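Local coordinates for structural PPIase-like protein L605 (Mimivirus, PDB 2OSE), which assembles as a homotrimer of the cyclophilin family, is found with the virion, and probably catalyses peptidyl-prolyl cis-trans isomerisation and binds cyclosporin A, at residues M1-L5 with G53-R57; K13-M19 with R30-F36; T75-F81 with T197-C203; S102-V106 with Y143-F147. All blocks are in the same frame, centred on the assembly; numbering follows the deposited sequence.

Contact 1: M1-L5 with G53-R57; sequences MNYSL and GKTYR
This is a surface contact between two irregular pieces of chain: the amino-terminal M1, N2 and Y3 lie against T55 and Y56, in the loop that follows helix 41-52. Neither side is a regular strand. One weak hydrogen bond joins the backbones, from Y56 N to M1 O, at 3.3 Å but nearly straight (167°). The same carbonyl oxygen sits at the edge of the Y56 ring, in its plane. The ring arrives there because CG of Y56 lies between its own backbone N and carbonyl carbon (chi1 88°), which turns the side chain back toward the amino terminus. N2 crosses Y56 at about a right angle, its ND2 3.9 Å from Y56 CE2 and its amide plane 47° from the ring; the other end of that amide, OD1, accepts a hydrogen bond from R74. T55 meets the arm with both branches. Its methyl CG2 lies 3.7 Å from M1 O, and OG1 comes within 3.6 Å both of that oxygen and of Y3 CE2. A small branched residue suits this buried place, whereas a tyrosine suits the exposed one, where its ring can lie along the backbone of M1. Y3 also rests on Q49 of helix 41-52. The arrangement is that of an extended terminal arm laid over the outside of a compact cyclophilin fold, close to the end of a helix.

Contact 2: K13-M19 with R30-F36; sequences KNPRVYM and RLQIKLF
R30 lies alongside Y18, both side chains pointing the same way. Its guanidinium is only 11° from parallel to the ring, with R30 NH1 3.3 Å from Y18 CD1; a bend at chi3 (-76°) lays it there, and a salt bridge from NE to D20 holds it. L31 exchanges two backbone hydrogen bonds with M19, the shorter from L31 N to M19 O (2.7 Å), and packs on I149. Q32 stands opposite Y18 in a non-hydrogen-bonded pair and sends its amide to Y206. I33 again bonds twice, with V17, and its CB packs 3.9 Å from V17 CG2. On the same face as Y18 and Q32, K34 runs beside R16 and sets CD over one face of the guanidinium, 3.3 Å from R16 NH2, although the positive ends come within 4.2 Å (R16 NH2 to K34 NZ), probably somewhat unfavourably. L35 N gives P15 O a 2.9 Å bond, and L35 O receives N14 ND2. F36 closes the row, its ring edge facing that same amide nitrogen, the planes 79° apart. On the buried face V17 meets T51 of helix 41-52, M19 and L35 meet its F47, and M19 also F147: an antiparallel beta hairpin, polar outside and apolar inside, as in the cyclophilin barrel.

Contact 3: T75-F81 with T197-C203; sequences TYEGCKF and TFSIGKC
I200 points toward the loop 75-81, which folds over strand 198-201 of the cyclophilin barrel with a type II beta turn from Y76 to C79. Its longer branch makes both apolar contacts: CD1 lies 3.9 Å from Y76 CB and from C79 CB, and CG1 3.7 Å from CE2 of F81, whose side chain crosses it at about a right angle. The other branch, CG2, lies by Y76 O. The F81 ring presents its edge to the peptide between F198 and S199, and its CD2 packs on F198 CB, a natural use of phenylalanine in a buried site. Y76 sends its ring away from the strand, and its hydroxyl bonds to S145 O. G78 takes a positive phi (101°) at which a side chain would strike the preceding carbonyl, so glycine belongs at this corner. The backbones are pinned by G78 N to I200 O (2.7 Å), I200 N to C79 O and F81 N to F198 O. C203 turns SG at the loop, 3.7 Å from E77 N, an amide already given to T75 OG1 in an ST turn. E77, its CG opposite the backbone N (chi1 177°) and extended beyond, passes G201 O and accepts from a water that takes C203 N. At the other end a second water joins backbone to backbone, donating to F81 O at 2.7 Å and accepting from F198 N at 2.8 Å.

Contact 4: S102-V106 with Y143-F147; sequences SAGTV and YDSTF
A103 and G104 press against S145, and this is the tight half of the contact. S145 OG accepts from G104 N (3.1 Å, 163°), and S145 N returns a bond to G104 O, shorter at 3.0 Å but bent to 133°. With chi1 at 57°, OG folds back over its own backbone, which brings the hydroxyl to the G104 amide while leaving it a second hydrogen bond, with G93 O. Serine suits the place because this one small group links two neighbouring pieces of chain. The methyl of A103 nestles among three polar groups, 3.2 Å from S145 OG and 3.5 Å from D144 OD2, with T146 OG1 close by. D144 makes an Asx turn: its OD1 receives T146 N at 3.0 Å and T146 OG1 at 2.7 Å, both from the same face of the carboxylate. OD1 of D144 also pairs in a salt bridge with NH2 of R193 of the second subunit, which would be expected to offset the buried charge. The looser half lies at T105, whose side chain crosses that of D144 at about a right angle and only brushes it, CG2 to D144 CB at 3.9 Å. Helix 41-52 packs N46 on T105 and L50 on S145; strand 128-135 meets Y143 and D144, and strand 89-92 touches T146 through V91 and F147 through S92.

Overall arrangement
Contact 4 is buried and contact 1 lies at the surface, while contacts 2 and 3 are intermediate in burial. Contacts 2 and 3 share one sheet, since strands 16-23 and 198-205 are neighbours, and both rely on regular or bridged backbone bonds with apolar cores; M19 packs on I200 and Y76. Contacts 1 and 4 join loops and use few bonds, a weak one in contact 1 and in contact 4 two between G104 and S145, one of them through the serine hydroxyl. Y3 N probably bonds to V106 O, tying contact 1 to contact 4. Y76 and F147 meet where contacts 3 and 4 touch. Only contact 4 reaches another subunit, through D144 and T146.

Contact 1: M1-L5 with G53-R57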
loop_
_atom_site.group_PDB
_atom_site.type_symbol
_atom_site.label_atom_id
_atom_site.label_comp_id
_atom_site.label_asym_id
_atom_site.label_seq_id
_atom_site.Cartn_x
_atom_site.Cartn_y
_atom_site.Cartn_z
ATOM N N MET A 1 6.026 24.668 24.498
ATOM C CA MET A 1 4.585 24.619 24.877
ATOM C C MET A 1 3.893 23.276 24.590
ATOM O O MET A 1 4.254 22.529 23.668
ATOM C CB MET A 1 3.793 25.764 24.209
ATOM C CG MET A 1 3.760 27.081 24.999
ATOM S SD MET A 1 2.203 28.035 24.866
ATOM C CE MET A 1 2.685 29.614 25.580
ATOM N N ASN A 2 2.922 22.985 25.448
ATOM C CA ASN A 2 1.827 22.072 25.192
ATOM C C ASN A 2 0.598 22.830 25.655
ATOM O O ASN A 2 0.719 23.890 26.288
ATOM C CB ASN A 2 1.964 20.794 26.016
ATOM C CG ASN A 2 3.008 19.854 25.471
ATOM O OD1 ASN A 2 2.788 19.184 24.468
ATOM N ND2 ASN A 2 4.147 19.777 26.146
ATOM N N TYR A 3 -0.579 22.302 25.336
ATOM C CA TYR A 3 -1.840 22.859 25.826
ATOM C C TYR A 3 -2.584 21.823 26.687
ATOM O O TYR A 3 -2.252 20.633 26.678
ATOM C CB TYR A 3 -2.686 23.388 24.654
ATOM C CG TYR A 3 -2.041 24.590 23.965
ATOM C CD1 TYR A 3 -2.195 25.880 24.491
ATOM C CD2 TYR A 3 -1.251 24.437 22.813
ATOM C CE1 TYR A 3 -1.604 26.991 23.885
ATOM C CE2 TYR A 3 -0.645 25.548 22.195
ATOM C CZ TYR A 3 -0.837 26.827 22.741
ATOM O OH TYR A 3 -0.268 27.951 22.170
ATOM N N SER A 4 -3.563 22.276 27.458
ATOM C CA SER A 4 -4.358 21.361 28.269
ATOM C C SER A 4 -5.787 21.311 27.749
ATOM O O SER A 4 -6.370 22.345 27.409
ATOM C CB SER A 4 -4.328 21.768 29.760
ATOM O OG SER A 4 -5.242 20.992 30.529
ATOM N N LEU A 5 -6.340 20.099 27.695
ATOM C CA LEU A 5 -7.727 19.870 27.281
ATOM C C LEU A 5 -8.729 20.444 28.277
ATOM O O LEU A 5 -9.881 20.748 27.933
ATOM C CB LEU A 5 -7.979 18.375 27.077
ATOM C CG LEU A 5 -7.297 17.738 25.861
ATOM C CD1 LEU A 5 -7.181 16.216 25.998
ATOM C CD2 LEU A 5 -8.044 18.119 24.595
ATOM N N GLY A 53 2.772 25.740 14.500
ATOM C CA GLY A 53 4.040 25.004 14.554
ATOM C C GLY A 53 5.040 25.348 15.655
ATOM O O GLY A 53 6.227 25.021 15.522
ATOM N N LYS A 54 4.567 25.983 16.736
ATOM C CA LYS A 54 5.435 26.498 17.832
ATOM C C LYS A 54 5.495 25.549 19.032
ATOM O O LYS A 54 6.418 25.602 19.858
ATOM C CB LYS A 54 4.972 27.895 18.305
ATOM C CG LYS A 54 4.648 28.895 17.175
ATOM C CD LYS A 54 5.859 29.671 16.680
ATOM C CE LYS A 54 5.765 31.121 17.123
ATOM N NZ LYS A 54 6.328 32.071 16.102
ATOM N N THR A 55 4.483 24.696 19.122
ATOM C CA THR A 55 4.411 23.619 20.092
ATOM C C THR A 55 5.578 22.628 19.872
ATOM O O THR A 55 6.034 22.449 18.743
ATOM C CB THR A 55 2.993 23.008 20.019
ATOM O OG1 THR A 55 2.145 23.688 20.951
ATOM C CG2 THR A 55 2.968 21.552 20.292
ATOM N N TYR A 56 6.066 22.014 20.957
ATOM C CA TYR A 56 7.379 21.340 20.957
ATOM C C TYR A 56 7.355 19.913 21.541
ATOM O O TYR A 56 6.535 19.595 22.409
ATOM C CB TYR A 56 8.419 22.228 21.694
ATOM C CG TYR A 56 8.485 22.013 23.204
ATOM C CD1 TYR A 56 9.699 21.717 23.844
ATOM C CD2 TYR A 56 7.323 22.067 23.995
ATOM C CE1 TYR A 56 9.745 21.495 25.237
ATOM C CE2 TYR A 56 7.358 21.845 25.377
ATOM C CZ TYR A 56 8.565 21.558 25.988
ATOM O OH TYR A 56 8.571 21.341 27.346
ATOM N N ARG A 57 8.250 19.061 21.039
ATOM C CA ARG A 57 8.553 17.744 21.641
ATOM C C ARG A 57 10.068 17.557 21.840
ATOM O O ARG A 57 10.884 17.926 20.977
ATOM C CB ARG A 57 7.991 16.587 20.804
ATOM C CG ARG A 57 6.628 16.089 21.245
ATOM C CD ARG A 57 6.211 14.877 20.435
ATOM N NE ARG A 57 6.397 13.607 21.142
ATOM C CZ ARG A 57 6.309 12.396 20.581
ATOM N NH1 ARG A 57 6.051 12.255 19.284
ATOM N NH2 ARG A 57 6.500 11.309 21.322
#

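Contact 2: K13-M19 with R30-F36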
loop_
_atom_site.group_PDB
_atom_site.type_symbol
_atom_site.label_atom_id
_atom_site.label_comp_id
_atom_site.label_asym_id
_atom_site.label_seq_id
_atom_site.Cartn_x
_atom_site.Cartn_y
_atom_site.Cartn_z
ATOM N N LYS A 13 -13.157 32.804 17.361
ATOM C CA LYS A 13 -14.359 32.116 16.948
ATOM C C LYS A 13 -14.206 31.432 15.577
ATOM O O LYS A 13 -14.695 30.320 15.371
ATOM C CB LYS A 13 -15.519 33.117 16.913
ATOM C CG LYS A 13 -16.852 32.555 16.402
ATOM C CD LYS A 13 -17.920 33.656 16.214
ATOM C CE LYS A 13 -19.336 33.085 16.399
ATOM N NZ LYS A 13 -20.366 33.747 15.512
ATOM N N ASN A 14 -13.570 32.134 14.640
ATOM C CA ASN A 14 -13.340 31.622 13.303
ATOM C C ASN A 14 -11.895 31.877 12.919
ATOM O O ASN A 14 -11.615 32.786 12.135
ATOM C CB ASN A 14 -14.285 32.249 12.295
ATOM C CG ASN A 14 -15.731 31.851 12.524
ATOM O OD1 ASN A 14 -16.533 32.666 12.978
ATOM N ND2 ASN A 14 -16.075 30.610 12.211
ATOM N N PRO A 15 -10.964 31.087 13.485
ATOM C CA PRO A 15 -9.574 31.294 13.124
ATOM C C PRO A 15 -9.430 31.055 11.629
ATOM O O PRO A 15 -10.164 30.266 11.074
ATOM C CB PRO A 15 -8.829 30.189 13.886
ATOM C CG PRO A 15 -9.767 29.752 14.950
ATOM C CD PRO A 15 -11.140 29.958 14.420
ATOM N N ARG A 16 -8.503 31.748 10.988
ATOM C CA ARG A 16 -8.217 31.500 9.582
ATOM C C ARG A 16 -6.787 31.106 9.471
ATOM O O ARG A 16 -5.943 31.693 10.140
ATOM C CB ARG A 16 -8.490 32.739 8.738
ATOM C CG ARG A 16 -9.974 33.047 8.601
ATOM C CD ARG A 16 -10.202 34.325 7.814
ATOM N NE ARG A 16 -11.580 34.730 7.982
ATOM C CZ ARG A 16 -12.534 34.580 7.088
ATOM N NH1 ARG A 16 -12.255 34.131 5.892
ATOM N NH2 ARG A 16 -13.786 34.936 7.395
ATOM N N VAL A 17 -6.501 30.121 8.628
ATOM C CA VAL A 17 -5.136 29.600 8.481
ATOM C C VAL A 17 -4.842 29.367 7.015
ATOM O O VAL A 17 -5.766 29.316 6.195
ATOM C CB VAL A 17 -4.926 28.278 9.240
ATOM C CG1 VAL A 17 -5.172 28.443 10.764
ATOM C CG2 VAL A 17 -5.819 27.174 8.628
ATOM N N TYR A 18 -3.560 29.211 6.693
ATOM C CA TYR A 18 -3.120 28.888 5.334
ATOM C C TYR A 18 -2.173 27.685 5.311
ATOM O O TYR A 18 -1.488 27.387 6.303
ATOM C CB TYR A 18 -2.441 30.108 4.680
ATOM C CG TYR A 18 -1.293 30.672 5.516
ATOM C CD1 TYR A 18 0.007 30.206 5.343
ATOM C CD2 TYR A 18 -1.523 31.647 6.511
ATOM C CE1 TYR A 18 1.081 30.707 6.136
ATOM C CE2 TYR A 18 -0.461 32.131 7.314
ATOM C CZ TYR A 18 0.830 31.648 7.112
ATOM O OH TYR A 18 1.881 32.126 7.898
ATOM N N MET A 19 -2.136 27.026 4.160
ATOM C CA MET A 19 -1.232 25.917 3.876
ATOM C C MET A 19 -0.839 25.966 2.401
ATOM O O MET A 19 -1.708 25.784 1.515
ATOM C CB MET A 19 -1.954 24.575 4.055
ATOM C CG MET A 19 -1.993 24.026 5.397
ATOM S SD MET A 19 -3.124 22.575 5.433
ATOM C CE MET A 19 -2.999 22.383 7.204
ATOM N N ARG A 30 -1.875 27.603 -2.685
ATOM C CA ARG A 30 -2.112 27.778 -1.240
ATOM C C ARG A 30 -3.594 27.608 -0.875
ATOM O O ARG A 30 -4.462 28.173 -1.525
ATOM C CB ARG A 30 -1.604 29.162 -0.784
ATOM C CG ARG A 30 -1.855 29.523 0.674
ATOM C CD ARG A 30 -1.041 30.733 1.079
ATOM N NE ARG A 30 0.370 30.367 1.285
ATOM C CZ ARG A 30 1.219 31.023 2.088
ATOM N NH1 ARG A 30 0.831 32.095 2.770
ATOM N NH2 ARG A 30 2.472 30.615 2.213
ATOM N N LEU A 31 -3.870 26.825 0.173
ATOM C CA LEU A 31 -5.227 26.731 0.720
ATOM C C LEU A 31 -5.375 27.715 1.860
ATOM O O LEU A 31 -4.456 27.883 2.639
ATOM C CB LEU A 31 -5.501 25.308 1.226
ATOM C CG LEU A 31 -5.342 24.157 0.225
ATOM C CD1 LEU A 31 -5.649 22.824 0.988
ATOM C CD2 LEU A 31 -6.240 24.308 -1.004
ATOM N N GLN A 32 -6.513 28.395 1.918
ATOM C CA GLN A 32 -6.856 29.315 2.986
ATOM C C GLN A 32 -8.113 28.757 3.587
ATOM O O GLN A 32 -9.081 28.510 2.881
ATOM C CB GLN A 32 -7.154 30.684 2.389
ATOM C CG GLN A 32 -5.902 31.415 1.785
ATOM C CD GLN A 32 -6.320 32.727 1.194
ATOM O OE1 GLN A 32 -7.031 32.744 0.200
ATOM N NE2 GLN A 32 -5.918 33.836 1.810
ATOM N N ILE A 33 -8.092 28.532 4.892
ATOM C CA ILE A 33 -9.149 27.760 5.537
ATOM C C ILE A 33 -9.702 28.543 6.718
ATOM O O ILE A 33 -8.937 29.033 7.550
ATOM C CB ILE A 33 -8.585 26.391 6.040
ATOM C CG1 ILE A 33 -8.152 25.500 4.864
ATOM C CG2 ILE A 33 -9.632 25.614 6.897
ATOM C CD1 ILE A 33 -7.196 24.383 5.276
ATOM N N LYS A 34 -11.024 28.677 6.767
ATOM C CA LYS A 34 -11.693 29.251 7.923
ATOM C C LYS A 34 -12.275 28.133 8.807
ATOM O O LYS A 34 -13.018 27.307 8.318
ATOM C CB LYS A 34 -12.852 30.135 7.446
ATOM C CG LYS A 34 -13.567 30.861 8.589
ATOM C CD LYS A 34 -14.649 31.828 8.017
ATOM C CE LYS A 34 -16.042 31.295 7.955
ATOM N NZ LYS A 34 -17.068 32.410 8.121
ATOM N N LEU A 35 -11.951 28.153 10.096
ATOM C CA LEU A 35 -12.382 27.112 11.015
ATOM C C LEU A 35 -13.591 27.560 11.833
ATOM O O LEU A 35 -13.855 28.771 11.988
ATOM C CB LEU A 35 -11.228 26.678 11.934
ATOM C CG LEU A 35 -10.158 25.996 11.059
ATOM C CD1 LEU A 35 -8.921 26.895 10.991
ATOM C CD2 LEU A 35 -9.797 24.673 11.564
ATOM N N PHE A 36 -14.334 26.578 12.330
ATOM C CA PHE A 36 -15.569 26.844 13.073
ATOM C C PHE A 36 -15.297 26.304 14.472
ATOM O O PHE A 36 -15.534 25.139 14.732
ATOM C CB PHE A 36 -16.792 26.144 12.461
ATOM C CG PHE A 36 -16.892 26.211 10.928
ATOM C CD1 PHE A 36 -16.740 27.417 10.230
ATOM C CD2 PHE A 36 -17.181 25.068 10.202
ATOM C CE1 PHE A 36 -16.854 27.455 8.845
ATOM C CE2 PHE A 36 -17.309 25.092 8.834
ATOM C CZ PHE A 36 -17.134 26.284 8.142
#

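Contact 3: T75-F81 with T197-C203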
loop_
_atom_site.group_PDB
_atom_site.type_symbol
_atom_site.label_atom_id
_atom_site.label_comp_id
_atom_site.label_asym_id
_atom_site.label_seq_id
_atom_site.Cartn_x
_atom_site.Cartn_y
_atom_site.Cartn_z
ATOM N N THR A 75 4.437 20.527 13.795
ATOM C CA THR A 75 3.872 21.297 12.675
ATOM C C THR A 75 3.276 20.399 11.583
ATOM O O THR A 75 3.647 19.233 11.447
ATOM C CB THR A 75 4.912 22.286 12.070
ATOM O OG1 THR A 75 4.334 22.980 10.968
ATOM C CG2 THR A 75 6.156 21.559 11.578
ATOM N N TYR A 76 2.337 20.949 10.815
ATOM C CA TYR A 76 1.811 20.274 9.649
ATOM C C TYR A 76 2.791 20.419 8.496
ATOM O O TYR A 76 2.707 19.691 7.545
ATOM C CB TYR A 76 0.450 20.879 9.258
ATOM C CG TYR A 76 -0.729 20.321 10.003
ATOM C CD1 TYR A 76 -0.922 18.928 10.103
ATOM C CD2 TYR A 76 -1.677 21.164 10.584
ATOM C CE1 TYR A 76 -2.022 18.407 10.772
ATOM C CE2 TYR A 76 -2.771 20.657 11.259
ATOM C CZ TYR A 76 -2.945 19.262 11.345
ATOM O OH TYR A 76 -4.047 18.725 11.986
ATOM N N GLU A 77 3.720 21.373 8.589
ATOM C CA GLU A 77 4.700 21.639 7.544
ATOM C C GLU A 77 5.524 20.371 7.304
ATOM O O GLU A 77 6.105 19.820 8.230
ATOM C CB GLU A 77 5.587 22.845 7.873
ATOM C CG GLU A 77 6.688 23.076 6.784
ATOM C CD GLU A 77 7.480 24.380 6.920
ATOM O OE1 GLU A 77 7.347 25.112 7.922
ATOM O OE2 GLU A 77 8.237 24.686 5.973
ATOM N N GLY A 78 5.488 19.875 6.068
ATOM C CA GLY A 78 6.236 18.688 5.688
ATOM C C GLY A 78 5.397 17.433 5.633
ATOM O O GLY A 78 5.797 16.448 5.013
ATOM N N CYS A 79 4.227 17.454 6.276
ATOM C CA CYS A 79 3.288 16.324 6.205
ATOM C C CYS A 79 2.894 15.977 4.783
ATOM O O CYS A 79 2.621 16.876 3.961
ATOM C CB CYS A 79 2.014 16.631 6.978
ATOM S SG CYS A 79 2.242 16.584 8.717
ATOM N N LYS A 80 2.846 14.678 4.499
ATOM C CA LYS A 80 2.381 14.185 3.203
ATOM C C LYS A 80 0.870 13.995 3.225
ATOM O O LYS A 80 0.276 13.760 4.283
ATOM C CB LYS A 80 3.052 12.851 2.841
ATOM C CG LYS A 80 4.595 12.896 2.880
ATOM C CD LYS A 80 5.211 11.584 2.364
ATOM C CE LYS A 80 6.760 11.664 2.395
ATOM N NZ LYS A 80 7.332 10.283 2.152
ATOM N N PHE A 81 0.248 14.106 2.055
ATOM C CA PHE A 81 -1.140 13.712 1.912
ATOM C C PHE A 81 -1.108 12.220 1.665
ATOM O O PHE A 81 -0.675 11.781 0.597
ATOM C CB PHE A 81 -1.842 14.517 0.807
ATOM C CG PHE A 81 -2.128 15.935 1.225
ATOM C CD1 PHE A 81 -3.301 16.242 1.937
ATOM C CD2 PHE A 81 -1.201 16.932 1.002
ATOM C CE1 PHE A 81 -3.544 17.554 2.388
ATOM C CE2 PHE A 81 -1.437 18.249 1.427
ATOM C CZ PHE A 81 -2.615 18.555 2.118
ATOM N N THR A 197 3.169 12.430 -5.017
ATOM C CA THR A 197 3.106 12.681 -3.560
ATOM C C THR A 197 2.999 14.169 -3.223
ATOM O O THR A 197 3.937 14.944 -3.420
ATOM C CB THR A 197 4.249 11.994 -2.803
ATOM O OG1 THR A 197 4.049 10.585 -2.888
ATOM C CG2 THR A 197 4.246 12.380 -1.303
ATOM N N PHE A 198 1.832 14.568 -2.718
ATOM C CA PHE A 198 1.611 15.949 -2.292
ATOM C C PHE A 198 1.994 16.129 -0.839
ATOM O O PHE A 198 1.847 15.217 -0.022
ATOM C CB PHE A 198 0.125 16.323 -2.497
ATOM C CG PHE A 198 -0.302 16.271 -3.929
ATOM C CD1 PHE A 198 0.032 17.297 -4.803
ATOM C CD2 PHE A 198 -1.003 15.194 -4.414
ATOM C CE1 PHE A 198 -0.353 17.237 -6.131
ATOM C CE2 PHE A 198 -1.391 15.133 -5.761
ATOM C CZ PHE A 198 -1.068 16.133 -6.608
ATOM N N SER A 199 2.433 17.327 -0.488
ATOM C CA SER A 199 2.731 17.591 0.916
ATOM C C SER A 199 2.370 19.004 1.277
ATOM O O SER A 199 2.107 19.836 0.392
ATOM C CB SER A 199 4.213 17.324 1.214
ATOM O OG SER A 199 5.004 18.033 0.282
ATOM N N ILE A 200 2.368 19.277 2.574
ATOM C CA ILE A 200 2.139 20.619 3.093
ATOM C C ILE A 200 3.481 21.349 3.159
ATOM O O ILE A 200 4.473 20.782 3.680
ATOM C CB ILE A 200 1.456 20.558 4.506
ATOM C CG1 ILE A 200 0.115 19.798 4.407
ATOM C CG2 ILE A 200 1.292 21.943 5.113
ATOM C CD1 ILE A 200 -0.522 19.375 5.827
ATOM N N GLY A 201 3.524 22.567 2.612
ATOM C CA GLY A 201 4.673 23.459 2.754
ATOM C C GLY A 201 4.477 24.411 3.904
ATOM O O GLY A 201 3.959 24.017 4.948
ATOM N N LYS A 202 4.902 25.667 3.747
ATOM C CA LYS A 202 4.693 26.639 4.811
ATOM C C LYS A 202 3.216 26.690 5.222
ATOM O O LYS A 202 2.328 26.550 4.387
ATOM C CB LYS A 202 5.150 28.052 4.387
ATOM C CG LYS A 202 6.659 28.312 4.424
ATOM C CD LYS A 202 6.933 29.851 4.528
ATOM C CE LYS A 202 8.411 30.148 4.742
ATOM N NZ LYS A 202 8.826 30.007 6.200
ATOM N N CYS A 203 2.971 26.888 6.513
ATOM C CA CYS A 203 1.622 26.994 7.021
ATOM C C CYS A 203 1.658 27.945 8.212
ATOM O O CYS A 203 2.735 28.262 8.754
ATOM C CB CYS A 203 1.030 25.612 7.361
ATOM S SG CYS A 203 1.973 24.645 8.542
HETATM O O HOH W 1 5.351 26.824 8.393
HETATM O O HOH W 2 -0.199 12.802 -1.872
#

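Contact 4: S102-V106 with Y143-F147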
loop_
_atom_site.group_PDB
_atom_site.type_symbol
_atom_site.label_atom_id
_atom_site.label_comp_id
_atom_site.label_asym_id
_atom_site.label_seq_id
_atom_site.Cartn_x
_atom_site.Cartn_y
_atom_site.Cartn_z
ATOM N N SER A 102 3.616 9.006 12.092
ATOM C CA SER A 102 2.384 8.976 12.889
ATOM C C SER A 102 1.809 10.366 13.251
ATOM O O SER A 102 2.480 11.398 13.140
ATOM C CB SER A 102 2.571 8.122 14.151
ATOM O OG SER A 102 3.350 8.800 15.118
ATOM N N ALA A 103 0.570 10.352 13.727
ATOM C CA ALA A 103 -0.147 11.561 14.104
ATOM C C ALA A 103 0.040 11.873 15.591
ATOM O O ALA A 103 0.489 11.012 16.378
ATOM C CB ALA A 103 -1.631 11.418 13.768
ATOM N N GLY A 104 -0.336 13.094 15.975
ATOM C CA GLY A 104 -0.215 13.521 17.363
ATOM C C GLY A 104 -1.169 14.638 17.695
ATOM O O GLY A 104 -2.102 14.914 16.936
ATOM N N THR A 105 -0.948 15.255 18.852
ATOM C CA THR A 105 -1.749 16.356 19.340
ATOM C C THR A 105 -0.863 17.300 20.155
ATOM O O THR A 105 0.209 16.901 20.631
ATOM C CB THR A 105 -2.989 15.908 20.177
ATOM O OG1 THR A 105 -2.613 15.606 21.533
ATOM C CG2 THR A 105 -3.728 14.712 19.543
ATOM N N VAL A 106 -1.309 18.546 20.301
ATOM C CA VAL A 106 -0.576 19.568 21.073
ATOM C C VAL A 106 -0.805 19.403 22.594
ATOM O O VAL A 106 -0.185 20.089 23.409
ATOM C CB VAL A 106 -0.950 21.024 20.639
ATOM C CG1 VAL A 106 -0.580 21.276 19.172
ATOM C CG2 VAL A 106 -2.459 21.328 20.886
ATOM N N TYR A 143 -9.846 11.765 18.329
ATOM C CA TYR A 143 -9.341 12.508 17.194
ATOM C C TYR A 143 -7.920 12.898 17.463
ATOM O O TYR A 143 -7.436 12.858 18.611
ATOM C CB TYR A 143 -10.210 13.735 16.905
ATOM C CG TYR A 143 -11.608 13.366 16.520
ATOM C CD1 TYR A 143 -11.968 13.228 15.183
ATOM C CD2 TYR A 143 -12.577 13.142 17.483
ATOM C CE1 TYR A 143 -13.238 12.883 14.830
ATOM C CE2 TYR A 143 -13.847 12.784 17.139
ATOM C CZ TYR A 143 -14.177 12.642 15.813
ATOM O OH TYR A 143 -15.462 12.319 15.448
ATOM N N ASP A 144 -7.230 13.245 16.389
ATOM C CA ASP A 144 -5.874 13.726 16.490
ATOM C C ASP A 144 -5.629 14.788 15.380
ATOM O O ASP A 144 -6.575 15.461 14.923
ATOM C CB ASP A 144 -4.857 12.535 16.519
ATOM C CG ASP A 144 -4.982 11.582 15.318
ATOM O OD1 ASP A 144 -5.535 11.995 14.251
ATOM O OD2 ASP A 144 -4.506 10.403 15.437
ATOM N N SER A 145 -4.372 14.932 14.984
ATOM C CA SER A 145 -3.945 15.825 13.905
ATOM C C SER A 145 -4.413 15.438 12.484
ATOM O O SER A 145 -4.252 16.238 11.546
ATOM C CB SER A 145 -2.420 15.894 13.927
ATOM O OG SER A 145 -1.861 14.586 13.792
ATOM N N THR A 146 -4.932 14.213 12.329
ATOM C CA THR A 146 -5.416 13.674 11.053
ATOM C C THR A 146 -6.665 14.388 10.522
ATOM O O THR A 146 -7.698 14.440 11.179
ATOM C CB THR A 146 -5.742 12.147 11.142
ATOM O OG1 THR A 146 -4.644 11.470 11.784
ATOM C CG2 THR A 146 -5.957 11.554 9.717
ATOM N N PHE A 147 -6.556 14.934 9.314
ATOM C CA PHE A 147 -7.616 15.779 8.804
ATOM C C PHE A 147 -7.884 15.469 7.333
ATOM O O PHE A 147 -7.013 14.997 6.623
ATOM C CB PHE A 147 -7.260 17.274 9.030
ATOM C CG PHE A 147 -6.186 17.802 8.093
ATOM C CD1 PHE A 147 -6.516 18.208 6.800
ATOM C CD2 PHE A 147 -4.868 17.894 8.503
ATOM C CE1 PHE A 147 -5.558 18.701 5.952
ATOM C CE2 PHE A 147 -3.878 18.393 7.655
ATOM C CZ PHE A 147 -4.232 18.792 6.388
#